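Local coordinates for protein trans-4-hydroxy-L-proline dehydratase (Clostridioides difficile 70-100-2010, PDB 6VXC) that uses a glycyl radical to dehydrate trans-4-hydroxy-L-proline to (S)-1-pyrroline-5-carboxylate in the anaerobic breakdown of hydroxyproline, at residues Thr704-His715 with Leu744-His754; Ile575-Lys586 with Glu634-Ala642. All coordinates share one frame; numbering follows the deposited sequence.

Contact 1: residues Thr704-His715 with Leu744-His754; sequences TAVIKSCAKMDH and LVRAYFNMDGH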
loop_
_atom_site.group_PDB
_atom_site.type_symbol
_atom_site.label_atom_id
_atom_site.label_comp_id
_atom_site.label_asym_id
_atom_site.label_seq_id
_atom_site.Cartn_x
_atom_site.Cartn_y
_atom_site.Cartn_z
ATOM N N THR A 704 -16.001 -21.627 -6.237
ATOM C CA THR A 704 -17.317 -21.024 -6.062
ATOM C C THR A 704 -17.737 -21.059 -4.597
ATOM O O THR A 704 -18.285 -20.078 -4.077
ATOM C CB THR A 704 -18.339 -21.725 -6.951
ATOM O OG1 THR A 704 -18.017 -21.451 -8.314
ATOM C CG2 THR A 704 -19.746 -21.202 -6.663
ATOM N N ALA A 705 -17.422 -22.149 -3.894
ATOM C CA ALA A 705 -17.763 -22.204 -2.478
ATOM C C ALA A 705 -17.014 -21.133 -1.692
ATOM O O ALA A 705 -17.580 -20.537 -0.772
ATOM C CB ALA A 705 -17.484 -23.593 -1.900
ATOM N N VAL A 706 -15.756 -20.842 -2.044
ATOM C CA VAL A 706 -15.050 -19.844 -1.239
ATOM C C VAL A 706 -15.568 -18.434 -1.531
ATOM O O VAL A 706 -15.704 -17.629 -0.610
ATOM C CB VAL A 706 -13.505 -19.932 -1.356
ATOM C CG1 VAL A 706 -12.991 -21.176 -2.050
ATOM C CG2 VAL A 706 -12.894 -18.657 -1.867
ATOM N N ILE A 707 -15.884 -18.104 -2.793
ATOM C CA ILE A 707 -16.397 -16.745 -3.013
ATOM C C ILE A 707 -17.766 -16.588 -2.359
ATOM O O ILE A 707 -18.123 -15.499 -1.904
ATOM C CB ILE A 707 -16.445 -16.333 -4.507
ATOM C CG1 ILE A 707 -17.359 -17.241 -5.334
ATOM C CG2 ILE A 707 -15.025 -16.184 -5.109
ATOM C CD1 ILE A 707 -17.788 -16.613 -6.697
ATOM N N LYS A 708 -18.529 -17.672 -2.240
ATOM C CA LYS A 708 -19.776 -17.604 -1.485
ATOM C C LYS A 708 -19.515 -17.375 0.008
ATOM O O LYS A 708 -20.196 -16.566 0.638
ATOM C CB LYS A 708 -20.581 -18.883 -1.723
ATOM C CG LYS A 708 -21.271 -18.944 -3.085
ATOM C CD LYS A 708 -22.347 -20.013 -3.074
ATOM C CE LYS A 708 -22.727 -20.443 -4.467
ATOM N NZ LYS A 708 -23.726 -21.549 -4.411
ATOM N N SER A 709 -18.502 -18.040 0.582
ATOM C CA SER A 709 -18.135 -17.761 1.970
ATOM C C SER A 709 -17.682 -16.305 2.146
ATOM O O SER A 709 -18.138 -15.604 3.052
ATOM C CB SER A 709 -17.022 -18.718 2.417
ATOM O OG SER A 709 -17.470 -20.031 2.684
ATOM N N CYS A 710 -16.788 -15.836 1.271
ATOM C CA CYS A 710 -16.262 -14.477 1.396
ATOM C C CYS A 710 -17.349 -13.419 1.228
ATOM O O CYS A 710 -17.247 -12.332 1.803
ATOM C CB CYS A 710 -15.149 -14.248 0.363
ATOM S SG CYS A 710 -13.665 -15.204 0.673
ATOM N N ALA A 711 -18.372 -13.703 0.427
ATOM C CA ALA A 711 -19.435 -12.727 0.223
ATOM C C ALA A 711 -20.318 -12.543 1.454
ATOM O O ALA A 711 -21.048 -11.547 1.529
ATOM C CB ALA A 711 -20.290 -13.129 -0.976
ATOM N N LYS A 712 -20.250 -13.457 2.427
ATOM C CA LYS A 712 -21.033 -13.341 3.652
ATOM C C LYS A 712 -20.460 -12.297 4.604
ATOM O O LYS A 712 -21.140 -11.904 5.555
ATOM C CB LYS A 712 -21.130 -14.708 4.340
ATOM C CG LYS A 712 -21.858 -15.758 3.500
ATOM C CD LYS A 712 -21.762 -17.150 4.128
ATOM C CE LYS A 712 -22.293 -18.227 3.177
ATOM N NZ LYS A 712 -22.161 -19.577 3.807
ATOM N N MET A 713 -19.229 -11.866 4.364
ATOM C CA MET A 713 -18.659 -10.694 5.003
ATOM C C MET A 713 -19.216 -9.440 4.327
ATOM O O MET A 713 -19.338 -9.386 3.102
ATOM C CB MET A 713 -17.133 -10.757 4.889
ATOM C CG MET A 713 -16.361 -9.655 5.559
ATOM S SD MET A 713 -14.586 -9.800 5.279
ATOM C CE MET A 713 -14.194 -11.107 6.438
ATOM N N ASP A 714 -19.568 -8.430 5.129
ATOM C CA ASP A 714 -20.195 -7.232 4.563
ATOM C C ASP A 714 -19.099 -6.283 4.084
ATOM O O ASP A 714 -18.647 -5.394 4.804
ATOM C CB ASP A 714 -21.128 -6.561 5.567
ATOM C CG ASP A 714 -22.082 -5.578 4.890
ATOM O OD1 ASP A 714 -21.921 -5.350 3.673
ATOM O OD2 ASP A 714 -22.998 -5.053 5.551
ATOM N N HIS A 715 -18.688 -6.465 2.829
ATOM C CA HIS A 715 -17.620 -5.652 2.266
ATOM C C HIS A 715 -17.971 -4.171 2.250
ATOM O O HIS A 715 -17.079 -3.329 2.376
ATOM C CB HIS A 715 -17.290 -6.144 0.852
ATOM C CG HIS A 715 -16.942 -7.594 0.815
ATOM N ND1 HIS A 715 -15.650 -8.045 0.928
ATOM C CD2 HIS A 715 -17.722 -8.701 0.753
ATOM C CE1 HIS A 715 -15.643 -9.368 0.929
ATOM N NE2 HIS A 715 -16.888 -9.790 0.819
ATOM N N LEU A 744 -16.019 -16.127 -12.689
ATOM C CA LEU A 744 -15.806 -16.142 -11.246
ATOM C C LEU A 744 -15.724 -14.718 -10.697
ATOM O O LEU A 744 -16.312 -14.404 -9.656
ATOM C CB LEU A 744 -14.532 -16.925 -10.912
ATOM C CG LEU A 744 -14.285 -17.198 -9.416
ATOM C CD1 LEU A 744 -15.246 -18.266 -8.889
ATOM C CD2 LEU A 744 -12.846 -17.549 -9.103
ATOM N N VAL A 745 -15.019 -13.844 -11.404
ATOM C CA VAL A 745 -14.934 -12.443 -10.995
ATOM C C VAL A 745 -16.324 -11.822 -10.938
ATOM O O VAL A 745 -16.697 -11.198 -9.937
ATOM C CB VAL A 745 -13.992 -11.672 -11.936
ATOM C CG1 VAL A 745 -14.023 -10.172 -11.638
ATOM C CG2 VAL A 745 -12.574 -12.199 -11.789
ATOM N N ARG A 746 -17.104 -11.994 -12.015
ATOM C CA ARG A 746 -18.465 -11.457 -12.092
ATOM C C ARG A 746 -19.365 -12.034 -11.006
ATOM O O ARG A 746 -20.214 -11.326 -10.450
ATOM C CB ARG A 746 -19.095 -11.751 -13.465
ATOM C CG ARG A 746 -18.505 -11.042 -14.660
ATOM C CD ARG A 746 -19.119 -9.698 -14.894
ATOM N NE ARG A 746 -18.766 -9.182 -16.209
ATOM C CZ ARG A 746 -18.687 -7.884 -16.481
ATOM N NH1 ARG A 746 -18.933 -7.000 -15.522
ATOM N NH2 ARG A 746 -18.324 -7.469 -17.683
ATOM N N ALA A 747 -19.252 -13.337 -10.752
ATOM C CA ALA A 747 -20.087 -13.952 -9.733
ATOM C C ALA A 747 -19.782 -13.351 -8.370
ATOM O O ALA A 747 -20.686 -12.906 -7.656
ATOM C CB ALA A 747 -19.873 -15.466 -9.710
ATOM N N TYR A 748 -18.501 -13.279 -8.022
ATOM C CA TYR A 748 -18.124 -12.710 -6.736
ATOM C C TYR A 748 -18.613 -11.275 -6.629
ATOM O O TYR A 748 -19.229 -10.892 -5.632
ATOM C CB TYR A 748 -16.604 -12.772 -6.562
ATOM C CG TYR A 748 -16.111 -12.362 -5.179
ATOM C CD1 TYR A 748 -16.786 -12.764 -4.022
ATOM C CD2 TYR A 748 -14.954 -11.599 -5.032
ATOM C CE1 TYR A 748 -16.321 -12.403 -2.760
ATOM C CE2 TYR A 748 -14.484 -11.228 -3.776
ATOM C CZ TYR A 748 -15.169 -11.630 -2.642
ATOM O OH TYR A 748 -14.713 -11.260 -1.388
ATOM N N PHE A 749 -18.396 -10.483 -7.681
ATOM C CA PHE A 749 -18.754 -9.069 -7.620
ATOM C C PHE A 749 -20.266 -8.885 -7.647
ATOM O O PHE A 749 -20.790 -7.927 -7.061
ATOM C CB PHE A 749 -18.078 -8.293 -8.756
ATOM C CG PHE A 749 -16.574 -8.146 -8.602
ATOM C CD1 PHE A 749 -15.910 -8.674 -7.505
ATOM C CD2 PHE A 749 -15.837 -7.469 -9.563
ATOM C CE1 PHE A 749 -14.531 -8.537 -7.364
ATOM C CE2 PHE A 749 -14.460 -7.327 -9.442
ATOM C CZ PHE A 749 -13.806 -7.861 -8.340
ATOM N N ASN A 750 -20.989 -9.810 -8.278
ATOM C CA ASN A 750 -22.433 -9.716 -8.231
ATOM C C ASN A 750 -22.962 -9.921 -6.821
ATOM O O ASN A 750 -24.066 -9.467 -6.526
ATOM C CB ASN A 750 -23.081 -10.741 -9.177
ATOM C CG ASN A 750 -24.466 -10.313 -9.609
ATOM O OD1 ASN A 750 -24.615 -9.300 -10.289
ATOM N ND2 ASN A 750 -25.481 -11.038 -9.182
ATOM N N MET A 751 -22.207 -10.594 -5.953
ATOM C CA MET A 751 -22.539 -10.716 -4.537
ATOM C C MET A 751 -21.898 -9.625 -3.684
ATOM O O MET A 751 -21.902 -9.742 -2.451
ATOM C CB MET A 751 -22.119 -12.088 -4.011
ATOM C CG MET A 751 -22.807 -13.255 -4.682
ATOM S SD MET A 751 -22.343 -14.856 -4.009
ATOM C CE MET A 751 -20.650 -15.054 -4.517
ATOM N N ASP A 752 -21.333 -8.597 -4.318
ATOM C CA ASP A 752 -20.727 -7.428 -3.674
ATOM C C ASP A 752 -19.389 -7.722 -3.000
ATOM O O ASP A 752 -18.981 -6.992 -2.105
ATOM C CB ASP A 752 -21.709 -6.793 -2.682
ATOM C CG ASP A 752 -22.899 -6.162 -3.382
ATOM O OD1 ASP A 752 -22.711 -5.676 -4.517
ATOM O OD2 ASP A 752 -24.016 -6.207 -2.843
ATOM N N GLY A 753 -18.685 -8.759 -3.438
ATOM C CA GLY A 753 -17.300 -8.918 -3.043
ATOM C C GLY A 753 -16.465 -7.752 -3.533
ATOM O O GLY A 753 -16.785 -7.114 -4.522
ATOM N N HIS A 754 -15.412 -7.441 -2.785
ATOM C CA HIS A 754 -14.613 -6.246 -3.011
ATOM C C HIS A 754 -13.487 -6.449 -4.025
ATOM O O HIS A 754 -13.249 -5.584 -4.875
ATOM C CB HIS A 754 -14.027 -5.772 -1.673
ATOM C CG HIS A 754 -13.104 -4.610 -1.802
ATOM N ND1 HIS A 754 -13.544 -3.320 -1.972
ATOM C CD2 HIS A 754 -11.753 -4.549 -1.809
ATOM C CE1 HIS A 754 -12.505 -2.508 -2.055
ATOM N NE2 HIS A 754 -11.405 -3.231 -1.969
HETATM O O HOH W 1 -20.760 -9.237 -0.074
#
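Ile707 and the ring of Tyr748 lie alongside each other with their side chains running in opposite directions, Ile707 CB standing 3.6 Å from Tyr748 CD1. Because Ile707 CG1 is wedged between its own backbone N and carbonyl carbon (chi1 61°), CD1 is carried across to the neighbouring helix, where it meets Leu744 CD1 at 3.7 Å and Ala747 CB. The side chain of Met751 crosses that of Ile707 at about a right angle; its bend at the last torsion folds CE against Ile707 O and CD1, while Met751 CB rests on Ala711 CB at 3.7 Å. Tyr748 reaches further along the interface. With CG anti to the backbone N, the ring passes Cys710 CB and its edge is turned to the face of His715, an offset T-shaped pair with planes at 89°.

These two nearly parallel helices, inclined at 24°, belong to the glycine radical region of the enzyme, and the second ends in a Schellman motif with Asp752 at the positive-phi C-prime position. The turn brings Gly753 over a face of the His715 ring, a CH-pi contact with CA 4.0 Å from the ring centroid. The imidazole is held at both nitrogens: NE2 donates to Cys710 O at 2.7 Å, from above the carbonyl plane and opposite the face approached by Met713 N, and ND1 is bonded to Thr721 OG1. At the edge of the ring, in its plane, water 1 bridges Ala711 O, at 2.8 Å, and Met751 O, joining the backbones of the two segments. His754 sets CB near His715 ND1, but its ring turns away to a hydrogen bond with Glu435, and the side chain lies about 7 Å from that of Glu456, the probable proton acceptor by similarity.

Contact 2: residues Ile575-Lys586 with Glu634-Ala642; sequences IGTITDSLTAIK and EIMQEIFNA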
loop_
_atom_site.group_PDB
_atom_site.type_symbol
_atom_site.label_atom_id
_atom_site.label_comp_id
_atom_site.label_asym_id
_atom_site.label_seq_id
_atom_site.Cartn_x
_atom_site.Cartn_y
_atom_site.Cartn_z
ATOM N N ILE A 575 -8.455 -13.506 9.582
ATOM C CA ILE A 575 -9.848 -13.856 9.833
ATOM C C ILE A 575 -10.091 -15.355 9.594
ATOM O O ILE A 575 -10.869 -15.982 10.308
ATOM C CB ILE A 575 -10.777 -12.935 9.006
ATOM C CG1 ILE A 575 -12.258 -13.166 9.334
ATOM C CG2 ILE A 575 -10.486 -13.036 7.494
ATOM C CD1 ILE A 575 -12.633 -12.848 10.790
ATOM N N GLY A 576 -9.431 -15.954 8.600
ATOM C CA GLY A 576 -9.599 -17.386 8.376
ATOM C C GLY A 576 -9.077 -18.224 9.531
ATOM O O GLY A 576 -9.747 -19.146 10.015
ATOM N N THR A 577 -7.860 -17.927 9.976
ATOM C CA THR A 577 -7.273 -18.663 11.088
ATOM C C THR A 577 -8.170 -18.579 12.322
ATOM O O THR A 577 -8.532 -19.602 12.910
ATOM C CB THR A 577 -5.876 -18.106 11.394
ATOM O OG1 THR A 577 -5.016 -18.317 10.273
ATOM C CG2 THR A 577 -5.259 -18.772 12.634
ATOM N N ILE A 578 -8.611 -17.369 12.680
ATOM C CA ILE A 578 -9.357 -17.271 13.932
ATOM C C ILE A 578 -10.761 -17.831 13.782
ATOM O O ILE A 578 -11.284 -18.435 14.723
ATOM C CB ILE A 578 -9.377 -15.837 14.496
ATOM C CG1 ILE A 578 -10.123 -15.870 15.848
ATOM C CG2 ILE A 578 -9.986 -14.840 13.522
ATOM C CD1 ILE A 578 -10.120 -14.624 16.573
ATOM N N THR A 579 -11.380 -17.668 12.607
ATOM C CA THR A 579 -12.669 -18.298 12.350
ATOM C C THR A 579 -12.584 -19.804 12.554
ATOM O O THR A 579 -13.403 -20.395 13.267
ATOM C CB THR A 579 -13.144 -18.015 10.917
ATOM O OG1 THR A 579 -13.439 -16.629 10.749
ATOM C CG2 THR A 579 -14.388 -18.817 10.638
ATOM N N ASP A 580 -11.605 -20.445 11.908
ATOM C CA ASP A 580 -11.482 -21.889 12.053
ATOM C C ASP A 580 -11.131 -22.283 13.486
ATOM O O ASP A 580 -11.556 -23.342 13.951
ATOM C CB ASP A 580 -10.455 -22.442 11.065
ATOM C CG ASP A 580 -10.965 -22.458 9.610
ATOM O OD1 ASP A 580 -12.147 -22.163 9.364
ATOM O OD2 ASP A 580 -10.170 -22.784 8.703
ATOM N N SER A 581 -10.374 -21.448 14.203
ATOM C CA SER A 581 -10.030 -21.767 15.592
ATOM C C SER A 581 -11.263 -21.734 16.489
ATOM O O SER A 581 -11.515 -22.681 17.241
ATOM C CB SER A 581 -8.962 -20.811 16.117
ATOM O OG SER A 581 -7.718 -21.059 15.494
ATOM N N LEU A 582 -12.042 -20.651 16.423
ATOM C CA LEU A 582 -13.251 -20.574 17.240
ATOM C C LEU A 582 -14.281 -21.601 16.793
ATOM O O LEU A 582 -15.009 -22.159 17.621
ATOM C CB LEU A 582 -13.830 -19.164 17.190
ATOM C CG LEU A 582 -13.199 -18.098 18.096
ATOM C CD1 LEU A 582 -13.740 -16.700 17.762
ATOM C CD2 LEU A 582 -13.429 -18.423 19.570
ATOM N N THR A 583 -14.355 -21.862 15.483
ATOM C CA THR A 583 -15.225 -22.926 14.998
ATOM C C THR A 583 -14.802 -24.272 15.568
ATOM O O THR A 583 -15.644 -25.064 15.999
ATOM C CB THR A 583 -15.232 -22.969 13.460
ATOM O OG1 THR A 583 -15.754 -21.753 12.922
ATOM C CG2 THR A 583 -16.105 -24.129 12.963
ATOM N N ALA A 584 -13.496 -24.541 15.601
ATOM C CA ALA A 584 -13.028 -25.806 16.163
ATOM C C ALA A 584 -13.425 -25.948 17.631
ATOM O O ALA A 584 -13.781 -27.041 18.089
ATOM C CB ALA A 584 -11.510 -25.918 16.004
ATOM N N ILE A 585 -13.340 -24.862 18.385
ATOM C CA ILE A 585 -13.689 -24.915 19.798
ATOM C C ILE A 585 -15.188 -25.137 19.978
ATOM O O ILE A 585 -15.612 -26.010 20.742
ATOM C CB ILE A 585 -13.207 -23.643 20.517
ATOM C CG1 ILE A 585 -11.668 -23.598 20.552
ATOM C CG2 ILE A 585 -13.834 -23.564 21.905
ATOM C CD1 ILE A 585 -11.097 -22.283 21.122
ATOM N N LYS A 586 -16.010 -24.368 19.262
ATOM C CA LYS A 586 -17.452 -24.526 19.393
ATOM C C LYS A 586 -17.886 -25.941 19.032
ATOM O O LYS A 586 -18.653 -26.575 19.765
ATOM C CB LYS A 586 -18.164 -23.516 18.503
ATOM C CG LYS A 586 -19.672 -23.590 18.570
ATOM C CD LYS A 586 -20.246 -22.577 17.604
ATOM C CE LYS A 586 -21.707 -22.377 17.810
ATOM N NZ LYS A 586 -22.180 -21.297 16.896
ATOM N N GLU A 634 -20.921 -18.437 9.814
ATOM C CA GLU A 634 -21.597 -17.577 10.779
ATOM C C GLU A 634 -20.640 -17.112 11.863
ATOM O O GLU A 634 -20.812 -16.024 12.425
ATOM C CB GLU A 634 -22.774 -18.313 11.421
ATOM C CG GLU A 634 -23.970 -18.453 10.527
ATOM C CD GLU A 634 -25.086 -19.256 11.169
ATOM O OE1 GLU A 634 -24.911 -19.728 12.320
ATOM O OE2 GLU A 634 -26.134 -19.420 10.510
ATOM N N ILE A 635 -19.666 -17.950 12.208
ATOM C CA ILE A 635 -18.647 -17.548 13.167
ATOM C C ILE A 635 -17.741 -16.497 12.551
ATOM O O ILE A 635 -17.372 -15.515 13.209
ATOM C CB ILE A 635 -17.875 -18.785 13.657
ATOM C CG1 ILE A 635 -18.830 -19.690 14.446
ATOM C CG2 ILE A 635 -16.687 -18.383 14.519
ATOM C CD1 ILE A 635 -18.160 -20.885 15.060
ATOM N N MET A 636 -17.383 -16.671 11.274
ATOM C CA MET A 636 -16.665 -15.614 10.571
ATOM C C MET A 636 -17.408 -14.292 10.674
ATOM O O MET A 636 -16.808 -13.245 10.927
ATOM C CB MET A 636 -16.426 -15.985 9.107
ATOM C CG MET A 636 -15.732 -14.858 8.307
ATOM S SD MET A 636 -16.832 -13.548 7.729
ATOM C CE MET A 636 -17.671 -14.396 6.386
ATOM N N GLN A 637 -18.715 -14.314 10.422
ATOM C CA GLN A 637 -19.491 -13.081 10.480
ATOM C C GLN A 637 -19.472 -12.471 11.880
ATOM O O GLN A 637 -19.359 -11.252 12.030
ATOM C CB GLN A 637 -20.916 -13.345 10.020
ATOM C CG GLN A 637 -21.054 -13.620 8.527
ATOM C CD GLN A 637 -22.489 -13.907 8.145
ATOM O OE1 GLN A 637 -23.143 -14.735 8.761
ATOM N NE2 GLN A 637 -23.002 -13.188 7.163
ATOM N N GLU A 638 -19.588 -13.304 12.913
ATOM C CA GLU A 638 -19.566 -12.790 14.281
ATOM C C GLU A 638 -18.229 -12.145 14.597
ATOM O O GLU A 638 -18.175 -11.061 15.180
ATOM C CB GLU A 638 -19.861 -13.912 15.276
ATOM C CG GLU A 638 -21.285 -14.398 15.220
ATOM C CD GLU A 638 -21.587 -15.505 16.226
ATOM O OE1 GLU A 638 -20.722 -15.795 17.092
ATOM O OE2 GLU A 638 -22.701 -16.081 16.142
ATOM N N ILE A 639 -17.135 -12.797 14.208
ATOM C CA ILE A 639 -15.814 -12.229 14.430
ATOM C C ILE A 639 -15.676 -10.921 13.659
ATOM O O ILE A 639 -15.225 -9.906 14.199
ATOM C CB ILE A 639 -14.713 -13.241 14.044
ATOM C CG1 ILE A 639 -14.794 -14.520 14.888
ATOM C CG2 ILE A 639 -13.349 -12.599 14.178
ATOM C CD1 ILE A 639 -13.952 -15.699 14.318
ATOM N N PHE A 640 -16.057 -10.933 12.376
ATOM C CA PHE A 640 -15.965 -9.730 11.557
ATOM C C PHE A 640 -16.761 -8.590 12.161
ATOM O O PHE A 640 -16.277 -7.463 12.236
ATOM C CB PHE A 640 -16.458 -10.003 10.140
ATOM C CG PHE A 640 -16.555 -8.773 9.296
ATOM C CD1 PHE A 640 -15.436 -8.265 8.673
ATOM C CD2 PHE A 640 -17.762 -8.117 9.142
ATOM C CE1 PHE A 640 -15.518 -7.117 7.889
ATOM C CE2 PHE A 640 -17.853 -6.980 8.360
ATOM C CZ PHE A 640 -16.725 -6.476 7.742
ATOM N N ASN A 641 -17.996 -8.868 12.591
ATOM C CA ASN A 641 -18.842 -7.835 13.184
ATOM C C ASN A 641 -18.247 -7.294 14.476
ATOM O O ASN A 641 -18.315 -6.090 14.736
ATOM C CB ASN A 641 -20.243 -8.389 13.435
ATOM C CG ASN A 641 -20.984 -8.655 12.147
ATOM O OD1 ASN A 641 -20.671 -8.061 11.123
ATOM N ND2 ASN A 641 -21.959 -9.558 12.182
ATOM N N ALA A 642 -17.663 -8.165 15.298
ATOM C CA ALA A 642 -17.046 -7.693 16.531
ATOM C C ALA A 642 -15.904 -6.742 16.228
ATOM O O ALA A 642 -15.761 -5.703 16.884
ATOM C CB ALA A 642 -16.549 -8.872 17.367
HETATM O O HOH W 2 -22.188 -18.679 17.077
#
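Ile635 and Ile639, one turn apart on the same face of their helix, enter helix 575-586 as successive knobs into holes. Ile635 fits among Thr579, Leu582, Thr583 and Lys586. Its CG1 branch lies beside the backbone N (chi1 -65°), which sends CD1 against Thr583 OG1 at 3.3 Å and the lysine methylene CD at 3.7 Å; the CG2 branch faces Leu582 CB. Ile639 occupies the hole of Ile575, Ile578, Thr579 and Leu582, and divides its branches likewise: CD1 presses on Thr579 CA and Leu582 CD1, whereas CG2 meets Ile575 CD1 at 3.5 Å, a tight carbon pair between two side chains that run antiparallel past one another.

Where the axes, crossing at 120°, draw within 8.9 Å, the side chain of Thr579 lies obliquely across that of Met636. Its OG1 touches Met636 CA and CB, and CG2 sits near the same methionine's N. Both threonine hydroxyls are turned back to their own helix: Thr579 OG1 donates to Ile575 O at 2.7 Å and Thr583 OG1 to Thr579 O at 2.7 Å. Lys586 stretches over Ile635, its chain extended, and NZ reaches Glu638 OE2 through water 2. Tyr506 and Tyr631 add cation-pi contacts to the lysine, and helix 506-538 also covers Ile635 and Leu582.

Interlocked hydrocarbon branches therefore carry this buried helix crossing of the PFL-like region, with threonine hydroxyls satisfied within their helix; the charged contact lies at the Lys586 end of the crossing, where Lys586 and Glu638 are linked through a water rather than by a direct salt bridge.

Overall arrangement
Well along the chain from the N terminus, helix 575-591 contributes 575-586; the chain then passes through a largely helical excursion of 47 residues and returns at 634-642, where contact 2 closes that loop within the PFL-like region. Segment 704-715 comes later, and 28 residues on, contact 1 closes a second, shorter loop with 744-754 in the glycine radical region. The loops follow in series, neither nesting nor crossing, yet their contacts, with centres about 18 Å apart, touch directly. Lys712 O probably accepts a hydrogen bond from Gln637 NE2, and Met713 packs against Phe640 and Met636. Helix 630-647 thus joins the two regions, while beyond 754 the chain continues into strand 755-759 of the mixed sheet.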